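Local coordinates for protein hydrolase, alpha/beta hydrolase FOLD family (Staphylococcus aureus, PDB 2XMZ) that probably catalyses formation of 2-succinyl-6-hydroxy-2,4-cyclohexadiene-1-carboxylate, the MenH step of menaquinone biosynthesis, at residues R129-D141 and P181-Q195. Numbering follows the deposited sequence.
Sequences RRLVDDARAKVLD and PHKMAKALRDYGTGQ
A137 and A185 meet methyl to methyl, CB to CB 3.7 Å, where segment 129-141 of helix 123-143 and helix 181-191 run nearly antiparallel (166°), their axes 8.0 Å apart at closest approach. Two leucines interlock beside them as knobs into holes: L140 sits among P181, M184, A185 and L188, and L188 among D133, R136, A137 and L140. L140 CD1 and L188 CD1 touch at 3.9 Å. R189 is a third knob. Bent at chi3 (-146°), it lays one guanidinium face over A137 CB, while its edge turns to D141; R189 NH2 donates to D141 OD2 at 3.2 Å, from well above the carboxylate plane, in a salt bridge. Farther along, R130 NH2 donates to G194 O (3.0 Å, 157°), which lies close to its guanidinium plane. Buried D133 is gripped on its own helix by R129 NE at OD2 and R136 NH1 at OD1, and two waters donate to D133 OD2 and accept, one from T193 N and the other from G194 N. T193 CB lies over the R129 guanidinium face. The small A137 and A185 permit this close approach of two helices of the insertion between strands 110-114 and 210-215, the cap of an alpha/beta-hydrolase fold; the R129 side chain lies near, without touching, the presumed Ser-His-Asp triad.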
ATOM      1  N   ARG A 129     -17.947  -6.209  -4.931  1.00 29.99           N
ATOM      2  CA  ARG A 129     -16.531  -6.104  -5.144  1.00 28.61           C
ATOM      3  C   ARG A 129     -15.864  -7.466  -5.294  1.00 27.79           C
ATOM      4  O   ARG A 129     -14.986  -7.627  -6.138  1.00 27.47           O
ATOM      5  CB  ARG A 129     -15.881  -5.326  -4.004  1.00 27.83           C
ATOM      6  CG  ARG A 129     -14.404  -5.273  -4.092  1.00 26.23           C
ATOM      7  CD  ARG A 129     -13.937  -4.643  -5.412  1.00 27.13           C
ATOM      8  NE  ARG A 129     -12.503  -4.420  -5.358  1.00 28.61           N
ATOM      9  CZ  ARG A 129     -11.958  -3.252  -5.041  1.00 31.44           C
ATOM     10  NH1 ARG A 129     -12.741  -2.206  -4.770  1.00 29.09           N
ATOM     11  NH2 ARG A 129     -10.637  -3.129  -4.986  1.00 32.08           N
ATOM     12  N   ARG A 130     -16.276  -8.427  -4.466  1.00 27.83           N
ATOM     13  CA  ARG A 130     -15.807  -9.805  -4.587  1.00 28.14           C
ATOM     14  C   ARG A 130     -16.050 -10.354  -5.974  1.00 28.64           C
ATOM     15  O   ARG A 130     -15.140 -10.909  -6.575  1.00 27.80           O
ATOM     16  CB  ARG A 130     -16.463 -10.721  -3.558  1.00 29.03           C
ATOM     17  CG  ARG A 130     -15.784 -10.650  -2.195  1.00 29.10           C
ATOM     18  CD  ARG A 130     -16.071 -11.895  -1.358  1.00 31.22           C
ATOM     19  NE  ARG A 130     -17.479 -12.078  -1.029  1.00 32.93           N
ATOM     20  CZ  ARG A 130     -18.126 -11.438  -0.061  1.00 33.13           C
ATOM     21  NH1 ARG A 130     -19.406 -11.712   0.172  1.00 34.95           N
ATOM     22  NH2 ARG A 130     -17.500 -10.531   0.674  1.00 34.05           N
ATOM     23  N   LEU A 131     -17.277 -10.205  -6.471  1.00 30.01           N
ATOM     24  CA  LEU A 131     -17.624 -10.640  -7.837  1.00 32.16           C
ATOM     25  C   LEU A 131     -16.710 -10.019  -8.901  1.00 31.71           C
ATOM     26  O   LEU A 131     -16.232 -10.715  -9.797  1.00 31.98           O
ATOM     27  CB  LEU A 131     -19.084 -10.330  -8.164  1.00 33.53           C
ATOM     28  CG  LEU A 131     -20.203 -11.096  -7.443  1.00 36.32           C
ATOM     29  CD1 LEU A 131     -21.520 -10.308  -7.477  1.00 38.20           C
ATOM     30  CD2 LEU A 131     -20.442 -12.468  -8.067  1.00 40.08           C
ATOM     31  N   VAL A 132     -16.476  -8.717  -8.802  1.00 30.66           N
ATOM     32  CA  VAL A 132     -15.649  -8.016  -9.770  1.00 30.76           C
ATOM     33  C   VAL A 132     -14.202  -8.506  -9.695  1.00 29.12           C
ATOM     34  O   VAL A 132     -13.601  -8.806 -10.717  1.00 29.41           O
ATOM     35  CB  VAL A 132     -15.697  -6.493  -9.556  1.00 30.89           C
ATOM     36  CG1 VAL A 132     -14.630  -5.804 -10.385  1.00 32.19           C
ATOM     37  CG2 VAL A 132     -17.070  -5.954  -9.923  1.00 33.74           C
ATOM     38  N   ASP A 133     -13.652  -8.593  -8.486  1.00 27.81           N
ATOM     39  CA  ASP A 133     -12.282  -9.090  -8.310  1.00 27.15           C
ATOM     40  C   ASP A 133     -12.128 -10.557  -8.651  1.00 27.14           C
ATOM     41  O   ASP A 133     -11.081 -10.958  -9.169  1.00 27.20           O
ATOM     42  CB  ASP A 133     -11.780  -8.816  -6.907  1.00 26.09           C
ATOM     43  CG  ASP A 133     -11.481  -7.360  -6.691  1.00 26.64           C
ATOM     44  OD1 ASP A 133     -11.348  -6.612  -7.696  1.00 29.94           O
ATOM     45  OD2 ASP A 133     -11.354  -6.970  -5.524  1.00 28.24           O
ATOM     46  N   ASP A 134     -13.170 -11.344  -8.382  1.00 27.27           N
ATOM     47  CA  ASP A 134     -13.196 -12.741  -8.824  1.00 28.19           C
ATOM     48  C   ASP A 134     -13.213 -12.843 -10.364  1.00 28.95           C
ATOM     49  O   ASP A 134     -12.458 -13.638 -10.951  1.00 28.40           O
ATOM     50  CB  ASP A 134     -14.361 -13.500  -8.176  1.00 30.01           C
ATOM     51  CG  ASP A 134     -14.120 -13.791  -6.670  1.00 31.31           C
ATOM     52  OD1 ASP A 134     -13.076 -13.381  -6.097  1.00 35.80           O
ATOM     53  OD2 ASP A 134     -14.997 -14.411  -6.047  1.00 35.07           O
ATOM     54  N   ALA A 135     -14.036 -12.016 -11.011  1.00 28.40           N
ATOM     55  CA  ALA A 135     -14.057 -11.933 -12.485  1.00 28.96           C
ATOM     56  C   ALA A 135     -12.679 -11.523 -13.033  1.00 28.57           C
ATOM     57  O   ALA A 135     -12.160 -12.134 -13.969  1.00 29.26           O
ATOM     58  CB  ALA A 135     -15.118 -10.960 -12.945  1.00 28.91           C
ATOM     59  N   ARG A 136     -12.108 -10.480 -12.440  1.00 28.14           N
ATOM     60  CA  ARG A 136     -10.771 -10.016 -12.790  1.00 28.84           C
ATOM     61  C   ARG A 136      -9.723 -11.124 -12.644  1.00 29.04           C
ATOM     62  O   ARG A 136      -8.915 -11.331 -13.558  1.00 29.47           O
ATOM     63  CB  ARG A 136     -10.379  -8.819 -11.943  1.00 27.71           C
ATOM     64  CG  ARG A 136     -11.126  -7.550 -12.251  1.00 28.57           C
ATOM     65  CD  ARG A 136     -10.519  -6.433 -11.443  1.00 28.74           C
ATOM     66  NE  ARG A 136     -11.041  -5.143 -11.851  1.00 32.12           N
ATOM     67  CZ  ARG A 136     -11.462  -4.200 -11.022  1.00 34.64           C
ATOM     68  NH1 ARG A 136     -11.398  -4.364  -9.698  1.00 37.06           N
ATOM     69  NH2 ARG A 136     -11.916  -3.068 -11.520  1.00 36.87           N
ATOM     70  N   ALA A 137      -9.749 -11.838 -11.511  1.00 29.04           N
ATOM     71  CA  ALA A 137      -8.874 -13.014 -11.322  1.00 29.26           C
ATOM     72  C   ALA A 137      -9.045 -14.058 -12.437  1.00 30.69           C
ATOM     73  O   ALA A 137      -8.064 -14.555 -12.978  1.00 30.98           O
ATOM     74  CB  ALA A 137      -9.079 -13.640  -9.940  1.00 28.05           C
ATOM     75  N   LYS A 138     -10.289 -14.377 -12.796  1.00 32.44           N
ATOM     76  CA  LYS A 138     -10.538 -15.300 -13.906  1.00 34.12           C
ATOM     77  C   LYS A 138      -9.921 -14.788 -15.213  1.00 34.10           C
ATOM     78  O   LYS A 138      -9.281 -15.550 -15.929  1.00 34.68           O
ATOM     79  CB  LYS A 138     -12.041 -15.585 -14.081  1.00 36.41           C
ATOM     80  CG  LYS A 138     -12.657 -16.563 -13.054  1.00 37.79           C
ATOM     81  CD  LYS A 138     -14.158 -16.294 -12.924  1.00 40.52           C
ATOM     82  CE  LYS A 138     -14.979 -17.578 -12.779  1.00 42.71           C
ATOM     83  NZ  LYS A 138     -15.207 -17.901 -11.351  1.00 42.77           N
ATOM     84  N   VAL A 139     -10.086 -13.498 -15.497  1.00 33.56           N
ATOM     85  CA  VAL A 139      -9.502 -12.866 -16.692  1.00 34.64           C
ATOM     86  C   VAL A 139      -7.971 -13.010 -16.699  1.00 34.26           C
ATOM     87  O   VAL A 139      -7.359 -13.229 -17.742  1.00 34.95           O
ATOM     88  CB  VAL A 139      -9.876 -11.363 -16.792  1.00 34.36           C
ATOM     89  CG1 VAL A 139      -9.157 -10.704 -17.971  1.00 36.83           C
ATOM     90  CG2 VAL A 139     -11.397 -11.181 -16.936  1.00 36.67           C
ATOM     91  N   LEU A 140      -7.362 -12.887 -15.521  1.00 32.89           N
ATOM     92  CA  LEU A 140      -5.913 -13.027 -15.391  1.00 33.23           C
ATOM     93  C   LEU A 140      -5.455 -14.462 -15.673  1.00 34.67           C
ATOM     94  O   LEU A 140      -4.622 -14.670 -16.544  1.00 35.82           O
ATOM     95  CB  LEU A 140      -5.439 -12.543 -14.014  1.00 30.87           C
ATOM     96  CG  LEU A 140      -5.295 -11.017 -13.874  1.00 30.63           C
ATOM     97  CD1 LEU A 140      -5.413 -10.561 -12.393  1.00 28.56           C
ATOM     98  CD2 LEU A 140      -3.957 -10.571 -14.475  1.00 29.69           C
ATOM     99  N   ASP A 141      -6.006 -15.437 -14.944  1.00 35.94           N
ATOM    100  CA  ASP A 141      -5.698 -16.865 -15.130  1.00 38.05           C
ATOM    101  C   ASP A 141      -5.821 -17.333 -16.587  1.00 40.11           C
ATOM    102  O   ASP A 141      -5.146 -18.288 -17.001  1.00 41.80           O
ATOM    103  CB  ASP A 141      -6.640 -17.724 -14.277  1.00 38.21           C
ATOM    104  CG  ASP A 141      -6.121 -17.985 -12.868  1.00 39.62           C
ATOM    105  OD1 ASP A 141      -4.966 -17.605 -12.540  1.00 40.78           O
ATOM    106  OD2 ASP A 141      -6.894 -18.595 -12.083  1.00 40.86           O
ATOM    107  N   PRO A 181       0.467 -13.230 -13.773  1.00 23.78           N
ATOM    108  CA  PRO A 181      -1.011 -13.142 -13.762  1.00 24.49           C
ATOM    109  C   PRO A 181      -1.711 -14.145 -12.838  1.00 24.47           C
ATOM    110  O   PRO A 181      -2.698 -13.784 -12.182  1.00 24.17           O
ATOM    111  CB  PRO A 181      -1.411 -13.385 -15.226  1.00 25.30           C
ATOM    112  CG  PRO A 181      -0.203 -14.008 -15.882  1.00 26.17           C
ATOM    113  CD  PRO A 181       0.997 -13.449 -15.135  1.00 25.28           C
ATOM    114  N   HIS A 182      -1.195 -15.371 -12.758  1.00 24.94           N
ATOM    115  CA  HIS A 182      -1.745 -16.362 -11.827  1.00 26.04           C
ATOM    116  C   HIS A 182      -1.615 -15.906 -10.363  1.00 24.55           C
ATOM    117  O   HIS A 182      -2.547 -16.091  -9.548  1.00 23.75           O
ATOM    118  CB  HIS A 182      -1.173 -17.780 -12.096  1.00 27.23           C
ATOM    119  CG  HIS A 182       0.196 -18.006 -11.524  1.00 31.03           C
ATOM    120  ND1 HIS A 182       1.353 -17.643 -12.184  1.00 34.98           N
ATOM    121  CD2 HIS A 182       0.593 -18.555 -10.350  1.00 34.08           C
ATOM    122  CE1 HIS A 182       2.404 -17.958 -11.440  1.00 33.82           C
ATOM    123  NE2 HIS A 182       1.970 -18.515 -10.322  1.00 35.37           N
ATOM    124  N   LYS A 183      -0.486 -15.268 -10.029  1.00 23.24           N
ATOM    125  CA  LYS A 183      -0.315 -14.709  -8.702  1.00 21.92           C
ATOM    126  C   LYS A 183      -1.202 -13.498  -8.464  1.00 21.69           C
ATOM    127  O   LYS A 183      -1.728 -13.349  -7.372  1.00 20.42           O
ATOM    128  CB  LYS A 183       1.154 -14.365  -8.400  1.00 21.32           C
ATOM    129  CG  LYS A 183       2.021 -15.590  -8.349  1.00 21.67           C
ATOM    130  CD  LYS A 183       3.445 -15.296  -7.896  1.00 22.17           C
ATOM    131  CE  LYS A 183       4.263 -16.596  -7.874  1.00 26.26           C
ATOM    132  NZ  LYS A 183       5.589 -16.370  -7.249  1.00 26.26           N
ATOM    133  N   MET A 184      -1.370 -12.641  -9.481  1.00 21.48           N
ATOM    134  CA  MET A 184      -2.267 -11.503  -9.356  1.00 20.59           C
ATOM    135  C   MET A 184      -3.685 -11.995  -9.081  1.00 21.02           C
ATOM    136  O   MET A 184      -4.378 -11.438  -8.248  1.00 19.54           O
ATOM    137  CB  MET A 184      -2.201 -10.609 -10.611  1.00 20.61           C
ATOM    138  CG  MET A 184      -0.812  -9.973 -10.829  1.00 20.35           C
ATOM    139  SD  MET A 184      -0.375  -8.862  -9.428  1.00 21.78           S
ATOM    140  CE  MET A 184       0.633  -9.949  -8.413  1.00 19.01           C
ATOM    141  N   ALA A 185      -4.089 -13.059  -9.768  1.00 21.29           N
ATOM    142  CA  ALA A 185      -5.404 -13.666  -9.557  1.00 22.60           C
ATOM    143  C   ALA A 185      -5.568 -14.151  -8.111  1.00 22.32           C
ATOM    144  O   ALA A 185      -6.590 -13.882  -7.477  1.00 22.12           O
ATOM    145  CB  ALA A 185      -5.626 -14.826 -10.548  1.00 23.76           C
ATOM    146  N   LYS A 186      -4.547 -14.830  -7.578  1.00 21.66           N
ATOM    147  CA  LYS A 186      -4.624 -15.341  -6.244  1.00 20.98           C
ATOM    148  C   LYS A 186      -4.668 -14.178  -5.263  1.00 20.36           C
ATOM    149  O   LYS A 186      -5.451 -14.215  -4.334  1.00 20.27           O
ATOM    150  CB  LYS A 186      -3.502 -16.343  -5.941  1.00 21.74           C
ATOM    151  CG  LYS A 186      -3.621 -16.977  -4.546  1.00 20.59           C
ATOM    152  CD  LYS A 186      -2.548 -18.021  -4.310  1.00 22.82           C
ATOM    153  CE  LYS A 186      -2.531 -18.512  -2.848  1.00 22.54           C
ATOM    154  NZ  LYS A 186      -3.841 -19.100  -2.443  1.00 21.22           N
ATOM    155  N   ALA A 187      -3.841 -13.142  -5.474  1.00 20.82           N
ATOM    156  CA  ALA A 187      -3.897 -11.941  -4.624  1.00 21.74           C
ATOM    157  C   ALA A 187      -5.316 -11.374  -4.551  1.00 22.02           C
ATOM    158  O   ALA A 187      -5.820 -11.082  -3.456  1.00 23.24           O
ATOM    159  CB  ALA A 187      -2.899 -10.861  -5.109  1.00 21.04           C
ATOM    160  N   LEU A 188      -5.955 -11.215  -5.699  1.00 22.56           N
ATOM    161  CA  LEU A 188      -7.358 -10.746  -5.736  1.00 23.54           C
ATOM    162  C   LEU A 188      -8.315 -11.647  -4.962  1.00 24.40           C
ATOM    163  O   LEU A 188      -9.089 -11.160  -4.133  1.00 24.25           O
ATOM    164  CB  LEU A 188      -7.851 -10.575  -7.177  1.00 24.41           C
ATOM    165  CG  LEU A 188      -7.225  -9.412  -7.962  1.00 24.29           C
ATOM    166  CD1 LEU A 188      -7.633  -9.486  -9.432  1.00 24.99           C
ATOM    167  CD2 LEU A 188      -7.563  -8.043  -7.342  1.00 25.09           C
ATOM    168  N   ARG A 189      -8.269 -12.955  -5.231  1.00 25.15           N
ATOM    169  CA  ARG A 189      -9.182 -13.883  -4.546  1.00 25.46           C
ATOM    170  C   ARG A 189      -8.954 -13.957  -3.033  1.00 24.31           C
ATOM    171  O   ARG A 189      -9.915 -14.075  -2.282  1.00 24.97           O
ATOM    172  CB  ARG A 189      -9.159 -15.288  -5.179  1.00 26.96           C
ATOM    173  CG  ARG A 189      -9.397 -15.301  -6.713  1.00 30.58           C
ATOM    174  CD  ARG A 189      -9.815 -16.657  -7.276  1.00 36.99           C
ATOM    175  NE  ARG A 189      -9.296 -16.889  -8.633  1.00 41.00           N
ATOM    176  CZ  ARG A 189      -9.984 -16.763  -9.777  1.00 43.55           C
ATOM    177  NH1 ARG A 189     -11.269 -16.365  -9.804  1.00 44.66           N
ATOM    178  NH2 ARG A 189      -9.368 -17.020 -10.921  1.00 43.04           N
ATOM    179  N   ASP A 190      -7.699 -13.913  -2.590  1.00 22.51           N
ATOM    180  CA  ASP A 190      -7.361 -14.099  -1.168  1.00 22.09           C
ATOM    181  C   ASP A 190      -7.353 -12.820  -0.347  1.00 21.41           C
ATOM    182  O   ASP A 190      -7.724 -12.849   0.813  1.00 22.23           O
ATOM    183  CB  ASP A 190      -6.012 -14.803  -0.976  1.00 20.94           C
ATOM    184  CG  ASP A 190      -6.013 -16.204  -1.501  1.00 22.22           C
ATOM    185  OD1 ASP A 190      -7.048 -16.624  -2.049  1.00 22.74           O
ATOM    186  OD2 ASP A 190      -4.980 -16.874  -1.376  1.00 22.20           O
ATOM    187  N   TYR A 191      -6.911 -11.706  -0.911  1.00 21.68           N
ATOM    188  CA  TYR A 191      -6.895 -10.464  -0.094  1.00 21.39           C
ATOM    189  C   TYR A 191      -7.362  -9.207  -0.810  1.00 21.78           C
ATOM    190  O   TYR A 191      -7.062  -8.071  -0.391  1.00 21.26           O
ATOM    191  CB  TYR A 191      -5.590 -10.265   0.682  1.00 20.81           C
ATOM    192  CG  TYR A 191      -4.322 -10.016  -0.108  1.00 20.85           C
ATOM    193  CD1 TYR A 191      -3.758  -8.737  -0.144  1.00 20.56           C
ATOM    194  CD2 TYR A 191      -3.651 -11.050  -0.758  1.00 22.44           C
ATOM    195  CE1 TYR A 191      -2.567  -8.482  -0.785  1.00 20.31           C
ATOM    196  CE2 TYR A 191      -2.431 -10.811  -1.435  1.00 20.74           C
ATOM    197  CZ  TYR A 191      -1.903  -9.507  -1.443  1.00 21.07           C
ATOM    198  OH  TYR A 191      -0.715  -9.188  -2.069  1.00 18.01           O
ATOM    199  N   GLY A 192      -8.140  -9.424  -1.866  1.00 22.58           N
ATOM    200  CA  GLY A 192      -8.854  -8.347  -2.510  1.00 23.48           C
ATOM    201  C   GLY A 192      -9.760  -7.664  -1.511  1.00 23.99           C
ATOM    202  O   GLY A 192     -10.106  -8.232  -0.443  1.00 24.06           O
ATOM    203  N   THR A 193     -10.160  -6.450  -1.858  1.00 24.61           N
ATOM    204  CA  THR A 193     -10.932  -5.597  -0.956  1.00 25.39           C
ATOM    205  C   THR A 193     -12.236  -6.246  -0.552  1.00 26.65           C
ATOM    206  O   THR A 193     -12.699  -6.064   0.576  1.00 27.70           O
ATOM    207  CB  THR A 193     -11.152  -4.212  -1.562  1.00 25.87           C
ATOM    208  OG1 THR A 193      -9.866  -3.630  -1.800  1.00 23.85           O
ATOM    209  CG2 THR A 193     -11.955  -3.305  -0.589  1.00 27.12           C
ATOM    210  N   GLY A 194     -12.791  -7.043  -1.464  1.00 28.21           N
ATOM    211  CA  GLY A 194     -14.029  -7.757  -1.218  1.00 29.21           C
ATOM    212  C   GLY A 194     -13.868  -8.843  -0.171  1.00 29.38           C
ATOM    213  O   GLY A 194     -14.839  -9.223   0.467  1.00 30.15           O
ATOM    214  N   GLN A 195     -12.647  -9.346  -0.002  1.00 28.96           N
ATOM    215  CA  GLN A 195     -12.350 -10.358   1.020  1.00 29.60           C
ATOM    216  C   GLN A 195     -11.993  -9.756   2.368  1.00 29.50           C
ATOM    217  O   GLN A 195     -12.050 -10.450   3.396  1.00 30.72           O
ATOM    218  CB  GLN A 195     -11.181 -11.268   0.595  1.00 29.53           C
ATOM    219  CG  GLN A 195     -11.326 -11.899  -0.784  1.00 31.04           C
ATOM    220  CD  GLN A 195     -12.535 -12.789  -0.920  1.00 32.56           C
ATOM    221  OE1 GLN A 195     -13.110 -12.909  -2.017  1.00 35.75           O
ATOM    222  NE2 GLN A 195     -12.952 -13.405   0.184  1.00 32.88           N
TER
HETATM  223  O   HOH W   1      -9.181  -5.729  -4.407  1.00 17.19           O
HETATM  224  O   HOH W   2     -12.026  -8.456  -3.653  1.00 19.50           O
HETATM  225  O   HOH W   3     -15.106 -14.472  -3.537  1.00 29.01           O
HETATM  226  O   HOH W   4      -4.282 -18.048  -9.569  1.00 26.46           O